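Local coordinates for protein putative N-acetylmuramoyl-L-alanine amidase,autolysin cwp6 (Peptoclostridium difficile, PDB 5J72) that probably cleaves the amide bond between N-acetylmuramic acid and L-alanine in peptidoglycan, and carries CWB2 repeats that anchor it to the cell wall, at residues L363-D372 with L387-K396; I171-T179 with A280-L289. All coordinates share one frame; numbering follows the deposited sequence. Where two conformers were deposited one is given.

Contact 1: L363-D372 with L387-K396; sequences LSAMLVAKSD and LKAPILITPK
The carboxylate of Asp372 is met by Lys396 NZ, which reaches OD1 on the syn side at 3.1 Å, lifted 31° out of the carboxylate plane, and makes a salt bridge. A water bonded to OD1 also accepts from Lys396 NZ and Lys370 NZ, probably easing the closeness of the two ammonium groups; Lys370 NZ is held further by Asp420 O. The Lys370 and Lys396 chains cross, with Lys370 CD pressed tightly on Lys396 CG at 3.5 Å. Toward the other end of this parallel strand pair, before the Ser364 region, Pro390 CG takes Met366 SD at 3.6 Å and Leu363 CD1 beside it, while Pro390 CD lies 3.4 Å from Ala365 O. Met366, in the conformer described, points its CB away, but the bend at chi2 (82°) brings SD back to Pro390 CG and Leu392 CB, and the second bend, at chi3, sets CE near Leu392 CD1.

Between these ends runs the backbone ladder: Leu367 N to Pro390 O (2.9 Å), Leu392 N to Leu367 O, Ala369 N to Leu392 O and Thr394 N to Ala369 O. Ser371 N closes it on Thr394 O, from above the carbonyl plane.

Strands 362-370 and 391-394 with helix 375-387 form a beta-alpha-beta unit in a CWB2 repeat. The helix packs on the face of Ala369, Ile391 and Ile393, where helix 270-283 also meets Ile393. Val368 and Leu392 line the other face, and strand 411-418 pairs with the far edge of strand 362-370.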
loop_
_atom_site.group_PDB
_atom_site.type_symbol
_atom_site.label_atom_id
_atom_site.label_comp_id
_atom_site.label_asym_id
_atom_site.label_seq_id
_atom_site.Cartn_x
_atom_site.Cartn_y
_atom_site.Cartn_z
ATOM N N LEU A 363 7.268 -9.910 4.662
ATOM C CA LEU A 363 7.268 -9.519 3.253
ATOM C C LEU A 363 8.724 -9.419 2.765
ATOM O O LEU A 363 9.623 -9.208 3.578
ATOM C CB LEU A 363 6.613 -8.145 3.132
ATOM C CG LEU A 363 5.160 -8.095 3.670
ATOM C CD1 LEU A 363 4.749 -6.608 3.666
ATOM C CD2 LEU A 363 4.231 -9.000 2.849
ATOM N N SER A 364 8.951 -9.549 1.472
ATOM C CA SER A 364 10.320 -9.383 0.973
ATOM C C SER A 364 10.616 -7.882 0.920
ATOM O O SER A 364 11.769 -7.478 0.971
ATOM C CB SER A 364 10.421 -9.958 -0.434
ATOM O OG SER A 364 9.490 -9.253 -1.250
ATOM N N ALA A 365 9.577 -7.041 0.791
ATOM C CA ALA A 365 9.820 -5.601 0.719
ATOM C C ALA A 365 8.539 -4.825 0.881
ATOM O O ALA A 365 7.474 -5.430 0.873
ATOM C CB ALA A 365 10.400 -5.236 -0.627
ATOM N N MET A 366 8.647 -3.499 1.013
ATOM C CA MET A 366 7.451 -2.654 1.044
ATOM C C MET A 366 7.828 -1.469 0.328
ATOM O O MET A 366 8.843 -0.883 0.650
ATOM C CB MET A 366 7.009 -2.269 2.492
ATOM C CG MET A 366 5.786 -1.317 2.510
ATOM S SD MET A 366 4.293 -2.285 2.313
ATOM C CE MET A 366 4.043 -2.845 4.021
ATOM N N LEU A 367 7.063 -1.083 -0.706
ATOM C CA LEU A 367 7.403 0.137 -1.437
ATOM C C LEU A 367 6.482 1.228 -0.935
ATOM O O LEU A 367 5.266 1.045 -0.975
ATOM C CB LEU A 367 7.211 -0.056 -2.994
ATOM C CG LEU A 367 8.324 -0.923 -3.700
ATOM C CD1 LEU A 367 7.997 -2.421 -3.438
ATOM C CD2 LEU A 367 8.380 -0.674 -5.220
ATOM N N VAL A 368 7.029 2.403 -0.563
ATOM C CA VAL A 368 6.172 3.430 0.053
ATOM C C VAL A 368 6.091 4.667 -0.788
ATOM O O VAL A 368 7.106 5.297 -1.036
ATOM C CB VAL A 368 6.769 3.810 1.451
ATOM C CG1 VAL A 368 5.900 4.936 2.093
ATOM C CG2 VAL A 368 6.799 2.576 2.341
ATOM N N ALA A 369 4.867 5.018 -1.252
ATOM C CA ALA A 369 4.653 6.169 -2.087
ATOM C C ALA A 369 3.676 7.159 -1.391
ATOM O O ALA A 369 2.879 6.775 -0.531
ATOM C CB ALA A 369 3.997 5.732 -3.413
ATOM N N LYS A 370 3.777 8.422 -1.777
ATOM C CA LYS A 370 2.905 9.461 -1.270
ATOM C C LYS A 370 1.521 9.203 -1.777
ATOM O O LYS A 370 1.381 8.899 -2.957
ATOM C CB LYS A 370 3.405 10.806 -1.805
ATOM C CG LYS A 370 4.741 11.216 -1.167
ATOM C CD LYS A 370 5.299 12.560 -1.763
ATOM C CE LYS A 370 5.722 12.415 -3.206
ATOM N NZ LYS A 370 5.950 13.731 -3.869
ATOM N N SER A 371 0.462 9.389 -0.976
ATOM C CA SER A 371 -0.883 9.087 -1.485
ATOM C C SER A 371 -1.538 10.272 -2.145
ATOM O O SER A 371 -2.675 10.134 -2.597
ATOM C CB SER A 371 -1.783 8.645 -0.339
ATOM O OG SER A 371 -1.740 9.640 0.673
ATOM N N ASP A 372 -0.877 11.433 -2.199
ATOM C CA ASP A 372 -1.522 12.590 -2.844
ATOM C C ASP A 372 -1.369 12.620 -4.343
ATOM O O ASP A 372 -2.018 13.432 -4.984
ATOM C CB ASP A 372 -1.002 13.940 -2.293
ATOM C CG ASP A 372 0.504 14.101 -2.308
ATOM O OD1 ASP A 372 0.982 15.193 -2.671
ATOM O OD2 ASP A 372 1.202 13.165 -1.935
ATOM N N LEU A 387 9.501 -7.454 -7.642
ATOM C CA LEU A 387 9.907 -7.825 -6.264
ATOM C C LEU A 387 8.849 -8.651 -5.522
ATOM O O LEU A 387 9.132 -9.163 -4.420
ATOM C CB LEU A 387 10.152 -6.527 -5.450
ATOM C CG LEU A 387 11.242 -5.622 -6.021
ATOM C CD1 LEU A 387 11.327 -4.307 -5.181
ATOM C CD2 LEU A 387 12.621 -6.453 -6.012
ATOM N N LYS A 388 7.628 -8.787 -6.101
ATOM C CA LYS A 388 6.486 -9.498 -5.522
ATOM C C LYS A 388 6.215 -8.902 -4.111
ATOM O O LYS A 388 6.111 -9.652 -3.115
ATOM C CB LYS A 388 6.713 -11.005 -5.508
ATOM C CG LYS A 388 6.964 -11.551 -6.956
ATOM C CD LYS A 388 7.076 -13.088 -6.858
ATOM C CE LYS A 388 7.318 -13.838 -8.173
ATOM N NZ LYS A 388 6.417 -13.365 -9.230
ATOM N N ALA A 389 6.122 -7.595 -4.064
ATOM C CA ALA A 389 5.964 -6.791 -2.845
ATOM C C ALA A 389 4.853 -5.746 -3.027
ATOM O O ALA A 389 4.553 -5.326 -4.136
ATOM C CB ALA A 389 7.276 -6.060 -2.517
ATOM N N PRO A 390 4.208 -5.331 -1.944
ATOM C CA PRO A 390 3.130 -4.337 -2.027
ATOM C C PRO A 390 3.592 -2.914 -2.057
ATOM O O PRO A 390 4.702 -2.569 -1.630
ATOM C CB PRO A 390 2.321 -4.575 -0.728
ATOM C CG PRO A 390 3.433 -5.153 0.280
ATOM C CD PRO A 390 4.420 -5.910 -0.585
ATOM N N ILE A 391 2.700 -2.049 -2.565
ATOM C CA ILE A 391 2.942 -0.619 -2.461
ATOM C C ILE A 391 2.021 -0.108 -1.316
ATOM O O ILE A 391 0.816 -0.388 -1.310
ATOM C CB ILE A 391 2.550 0.085 -3.778
ATOM C CG1 ILE A 391 3.581 -0.324 -4.884
ATOM C CG2 ILE A 391 2.548 1.638 -3.598
ATOM C CD1 ILE A 391 3.136 0.218 -6.294
ATOM N N LEU A 392 2.603 0.613 -0.376
ATOM C CA LEU A 392 1.863 1.263 0.706
ATOM C C LEU A 392 1.778 2.715 0.367
ATOM O O LEU A 392 2.794 3.292 -0.026
ATOM C CB LEU A 392 2.662 1.087 1.999
ATOM C CG LEU A 392 1.894 1.624 3.232
ATOM C CD1 LEU A 392 2.173 0.715 4.386
ATOM C CD2 LEU A 392 2.378 3.075 3.480
ATOM N N ILE A 393 0.575 3.348 0.483
ATOM C CA ILE A 393 0.523 4.770 0.221
ATOM C C ILE A 393 0.137 5.504 1.535
ATOM O O ILE A 393 -0.647 4.971 2.308
ATOM C CB ILE A 393 -0.493 5.160 -0.892
ATOM C CG1 ILE A 393 -1.912 4.621 -0.590
ATOM C CG2 ILE A 393 0.032 4.555 -2.262
ATOM C CD1 ILE A 393 -2.992 5.170 -1.620
ATOM N N THR A 394 0.673 6.695 1.738
ATOM C CA THR A 394 0.360 7.422 2.966
ATOM C C THR A 394 0.704 8.839 2.670
ATOM O O THR A 394 1.482 9.140 1.763
ATOM C CB THR A 394 1.154 6.835 4.147
ATOM O OG1 THR A 394 0.573 7.303 5.378
ATOM C CG2 THR A 394 2.660 7.206 4.096
ATOM N N PRO A 395 0.093 9.790 3.407
ATOM C CA PRO A 395 0.447 11.177 3.099
ATOM C C PRO A 395 1.905 11.504 3.448
ATOM O O PRO A 395 2.539 10.804 4.216
ATOM C CB PRO A 395 -0.572 11.995 3.972
ATOM C CG PRO A 395 -1.726 11.062 4.137
ATOM C CD PRO A 395 -1.032 9.715 4.359
ATOM N N LYS A 396 2.387 12.622 2.937
ATOM C CA LYS A 396 3.791 13.009 3.168
ATOM C C LYS A 396 4.113 13.263 4.633
ATOM O O LYS A 396 5.228 13.009 5.053
ATOM C CB LYS A 396 4.097 14.319 2.421
ATOM C CG LYS A 396 3.915 14.267 0.940
ATOM C CD LYS A 396 4.375 15.608 0.381
ATOM C CE LYS A 396 3.205 16.452 -0.003
ATOM N NZ LYS A 396 3.273 16.808 -1.440
HETATM O O HOH W 1 6.437 -9.343 -0.192
HETATM O O HOH W 2 8.115 -11.407 -2.416
HETATM O O HOH W 3 3.534 15.123 -3.508
#

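Contact 2: I171-T179 with A280-L289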
loop_
_atom_site.group_PDB
_atom_site.type_symbol
_atom_site.label_atom_id
_atom_site.label_comp_id
_atom_site.label_asym_id
_atom_site.label_seq_id
_atom_site.Cartn_x
_atom_site.Cartn_y
_atom_site.Cartn_z
ATOM N N ILE A 171 -3.166 3.834 -15.150
ATOM C CA ILE A 171 -3.389 3.078 -13.956
ATOM C C ILE A 171 -3.616 1.587 -14.225
ATOM O O ILE A 171 -3.623 0.832 -13.261
ATOM C CB ILE A 171 -4.774 3.471 -13.125
ATOM C CG1 ILE A 171 -5.991 3.272 -14.112
ATOM C CG2 ILE A 171 -4.642 4.916 -12.585
ATOM C CD1 ILE A 171 -7.266 4.111 -13.825
ATOM N N THR A 172 -3.865 1.140 -15.448
ATOM C CA THR A 172 -4.019 -0.318 -15.634
ATOM C C THR A 172 -2.762 -0.843 -16.411
ATOM O O THR A 172 -2.722 -2.023 -16.793
ATOM C CB THR A 172 -5.293 -0.638 -16.452
ATOM O OG1 THR A 172 -5.235 0.123 -17.647
ATOM C CG2 THR A 172 -6.579 -0.279 -15.622
ATOM N N ALA A 173 -1.765 0.014 -16.601
ATOM C CA ALA A 173 -0.515 -0.343 -17.322
ATOM C C ALA A 173 0.389 -1.248 -16.520
ATOM O O ALA A 173 1.125 -1.982 -17.145
ATOM C CB ALA A 173 0.263 0.913 -17.651
ATOM N N THR A 174 0.337 -1.269 -15.138
ATOM C CA THR A 174 1.302 -2.112 -14.410
ATOM C C THR A 174 1.251 -3.552 -14.734
ATOM O O THR A 174 2.309 -4.141 -14.907
ATOM C CB THR A 174 1.217 -1.863 -12.844
ATOM O OG1 THR A 174 1.731 -0.551 -12.641
ATOM C CG2 THR A 174 2.014 -2.847 -12.064
ATOM N N PRO A 175 0.072 -4.218 -14.836
ATOM C CA PRO A 175 0.078 -5.651 -15.158
ATOM C C PRO A 175 0.692 -5.975 -16.548
ATOM O O PRO A 175 1.246 -7.045 -16.760
ATOM C CB PRO A 175 -1.420 -6.042 -15.052
ATOM C CG PRO A 175 -1.965 -5.053 -14.079
ATOM C CD PRO A 175 -1.277 -3.752 -14.448
ATOM N N LEU A 176 0.543 -5.033 -17.487
ATOM C CA LEU A 176 1.147 -5.262 -18.817
ATOM C C LEU A 176 2.663 -5.025 -18.735
ATOM O O LEU A 176 3.430 -5.803 -19.289
ATOM C CB LEU A 176 0.543 -4.275 -19.797
ATOM C CG LEU A 176 1.126 -4.436 -21.260
ATOM C CD1 LEU A 176 0.893 -5.892 -21.756
ATOM C CD2 LEU A 176 0.356 -3.482 -22.193
ATOM N N ALA A 177 3.103 -3.903 -18.094
ATOM C CA ALA A 177 4.542 -3.710 -17.921
ATOM C C ALA A 177 5.156 -4.911 -17.217
ATOM O O ALA A 177 6.267 -5.316 -17.584
ATOM C CB ALA A 177 4.823 -2.439 -17.097
ATOM N N SER A 178 4.441 -5.505 -16.251
ATOM C CA SER A 178 4.961 -6.666 -15.538
ATOM C C SER A 178 5.003 -7.881 -16.447
ATOM O O SER A 178 5.932 -8.699 -16.352
ATOM C CB SER A 178 4.097 -7.006 -14.318
ATOM O OG SER A 178 3.851 -5.817 -13.561
ATOM N N THR A 179 4.003 -8.024 -17.339
ATOM C CA THR A 179 4.027 -9.147 -18.262
ATOM C C THR A 179 5.240 -9.020 -19.215
ATOM O O THR A 179 5.857 -10.038 -19.558
ATOM C CB THR A 179 2.712 -9.135 -19.100
ATOM O OG1 THR A 179 1.634 -9.412 -18.170
ATOM C CG2 THR A 179 2.724 -10.199 -20.187
ATOM N N ALA A 280 -2.094 -7.069 -9.011
ATOM C CA ALA A 280 -2.453 -7.431 -10.392
ATOM C C ALA A 280 -1.104 -7.606 -11.200
ATOM O O ALA A 280 -0.983 -8.463 -12.066
ATOM C CB ALA A 280 -3.274 -6.270 -11.020
ATOM N N GLY A 281 -0.089 -6.723 -10.895
ATOM C CA GLY A 281 1.199 -6.822 -11.599
ATOM C C GLY A 281 1.934 -8.096 -11.248
ATOM O O GLY A 281 2.494 -8.754 -12.132
ATOM N N GLU A 282 1.973 -8.450 -9.986
ATOM C CA GLU A 282 2.669 -9.691 -9.576
ATOM C C GLU A 282 1.985 -10.919 -10.213
ATOM O O GLU A 282 2.667 -11.830 -10.652
ATOM C CB GLU A 282 2.585 -9.845 -8.014
ATOM C CG GLU A 282 3.161 -11.148 -7.550
ATOM C CD GLU A 282 3.015 -11.341 -6.022
ATOM O OE1 GLU A 282 3.068 -10.344 -5.288
ATOM O OE2 GLU A 282 2.886 -12.512 -5.584
ATOM N N ASP A 283 0.649 -10.907 -10.282
ATOM C CA ASP A 283 -0.094 -12.021 -10.889
ATOM C C ASP A 283 -0.071 -11.945 -12.416
ATOM O O ASP A 283 -0.385 -12.920 -13.054
ATOM C CB ASP A 283 -1.570 -11.932 -10.503
ATOM C CG ASP A 283 -1.861 -12.266 -9.032
ATOM O OD1 ASP A 283 -0.897 -12.579 -8.280
ATOM O OD2 ASP A 283 -3.055 -12.226 -8.643
ATOM N N GLN A 284 0.294 -10.759 -12.988
ATOM C CA GLN A 284 0.236 -10.534 -14.456
ATOM C C GLN A 284 -1.160 -10.826 -14.941
ATOM O O GLN A 284 -1.347 -11.513 -15.971
ATOM C CB GLN A 284 1.274 -11.417 -15.219
ATOM C CG GLN A 284 2.661 -11.089 -14.684
ATOM C CD GLN A 284 3.771 -11.843 -15.420
ATOM O OE1 GLN A 284 3.600 -12.299 -16.536
ATOM N NE2 GLN A 284 4.938 -11.947 -14.791
ATOM N N GLN A 285 -2.153 -10.330 -14.203
ATOM C CA GLN A 285 -3.564 -10.520 -14.623
ATOM C C GLN A 285 -4.097 -9.109 -14.653
ATOM O O GLN A 285 -3.714 -8.213 -13.868
ATOM C CB GLN A 285 -4.317 -11.498 -13.705
ATOM C CG GLN A 285 -3.731 -12.904 -13.819
ATOM C CD GLN A 285 -4.161 -13.617 -15.099
ATOM O OE1 GLN A 285 -5.301 -13.509 -15.568
ATOM N NE2 GLN A 285 -3.230 -14.326 -15.709
ATOM N N PRO A 286 -5.012 -8.825 -15.582
ATOM C CA PRO A 286 -5.488 -7.446 -15.680
ATOM C C PRO A 286 -6.413 -6.793 -14.668
ATOM O O PRO A 286 -7.188 -7.431 -13.970
ATOM C CB PRO A 286 -6.174 -7.424 -17.049
ATOM C CG PRO A 286 -6.636 -8.846 -17.273
ATOM C CD PRO A 286 -5.805 -9.769 -16.397
ATOM N N ILE A 287 -6.300 -5.473 -14.662
ATOM C CA ILE A 287 -7.229 -4.609 -13.923
ATOM C C ILE A 287 -8.266 -4.201 -14.993
ATOM O O ILE A 287 -7.909 -3.668 -16.056
ATOM C CB ILE A 287 -6.543 -3.341 -13.371
ATOM C CG1 ILE A 287 -5.501 -3.727 -12.266
ATOM C CG2 ILE A 287 -7.634 -2.384 -12.796
ATOM C CD1 ILE A 287 -4.573 -2.473 -11.965
ATOM N N ILE A 288 -9.539 -4.512 -14.726
ATOM C CA ILE A 288 -10.599 -4.224 -15.684
ATOM C C ILE A 288 -11.346 -3.064 -15.116
ATOM O O ILE A 288 -11.812 -3.110 -13.969
ATOM C CB ILE A 288 -11.493 -5.469 -15.820
ATOM C CG1 ILE A 288 -10.740 -6.630 -16.552
ATOM C CG2 ILE A 288 -12.800 -5.069 -16.582
ATOM C CD1 ILE A 288 -10.433 -6.351 -18.065
ATOM N N LEU A 289 -11.448 -1.989 -15.876
ATOM C CA LEU A 289 -12.167 -0.841 -15.384
ATOM C C LEU A 289 -13.679 -0.904 -15.780
ATOM O O LEU A 289 -14.024 -1.213 -16.918
ATOM C CB LEU A 289 -11.519 0.446 -15.903
ATOM C CG LEU A 289 -10.069 0.601 -15.429
ATOM C CD1 LEU A 289 -9.508 1.978 -15.959
ATOM C CD2 LEU A 289 -10.025 0.591 -13.853
HETATM O O HOH W 4 -4.149 -4.314 -16.510
HETATM O O HOH W 5 5.294 -12.606 -18.815
#
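Pro175 packs its ring against Ala280, CG resting on Ala280 CB at 3.5 Å and, more loosely, on Ile287 CG1. The apolar contacts continue where Thr172 and Leu289 reach toward each other tip to tip, Thr172 CG2 standing 3.6 Å from Leu289 CG. Thr172 OG1 sits between the backbone N and the carbonyl carbon (chi1 53°), which puts CG2 anti to the carbonyl carbon, where it also touches Ile287 CG2. Ile171 CD1 adds a touch on Leu289 CD1 in the conformer described.

Close backbone packing comes next. Gly281, without a side chain, lets the helices come together until Pro175 CA and Gly281 CA are 3.9 Å apart. Ser178 CB abuts Gly281 O at 3.2 Å, and Pro175 CB sits 3.4 Å from Gln285 O.

The hydroxyls of Ser178 and Thr179 bond within their own helix. Ser178 OG, in the conformer described, donates to Thr174 O from above the carbonyl plane, and Thr179 OG1 donates to Pro175 O at 2.8 Å, approaching from the face opposite Thr179 N. The aliphatic part of Gln284 crosses Thr179, Gln284 CB lying by Thr179 OG1. Gln284, with positive phi, is the C-prime residue of a Schellman motif in which Gln285 N returns to Ala280 O. A water bridges the two backbones, donating to Thr172 O (2.7 Å) and accepting from Ile287 N.

The contact seats helix 174-180 and the residues leading into it, in one CWB2 repeat, on the end of helix 270-283 and strand 287-290 of the next. Helix 241-253 packs on Thr172 and Leu289, while helix 375-387 meets Thr174 and Ser178.

Both contacts are largely buried, their centres about 17 Å apart, yet they do different jobs in the fold. Contact 1 is internal to one CWB2 repeat and joins neighbouring strands, so regular backbone hydrogen bonds dominate, and a salt bridge closes it where Asp372 and Lys396 reach the surface. Contact 2 joins two other repeats, helix against helix end and strand, and relies on side-chain packing, a close glycine and bridging water. They share no segment, but helix 375-387, which links the strands of contact 1, also packs against helix 174-180 of contact 2. The two meet directly where Glu282 OE1 packs 3.5 Å from Lys388 CA.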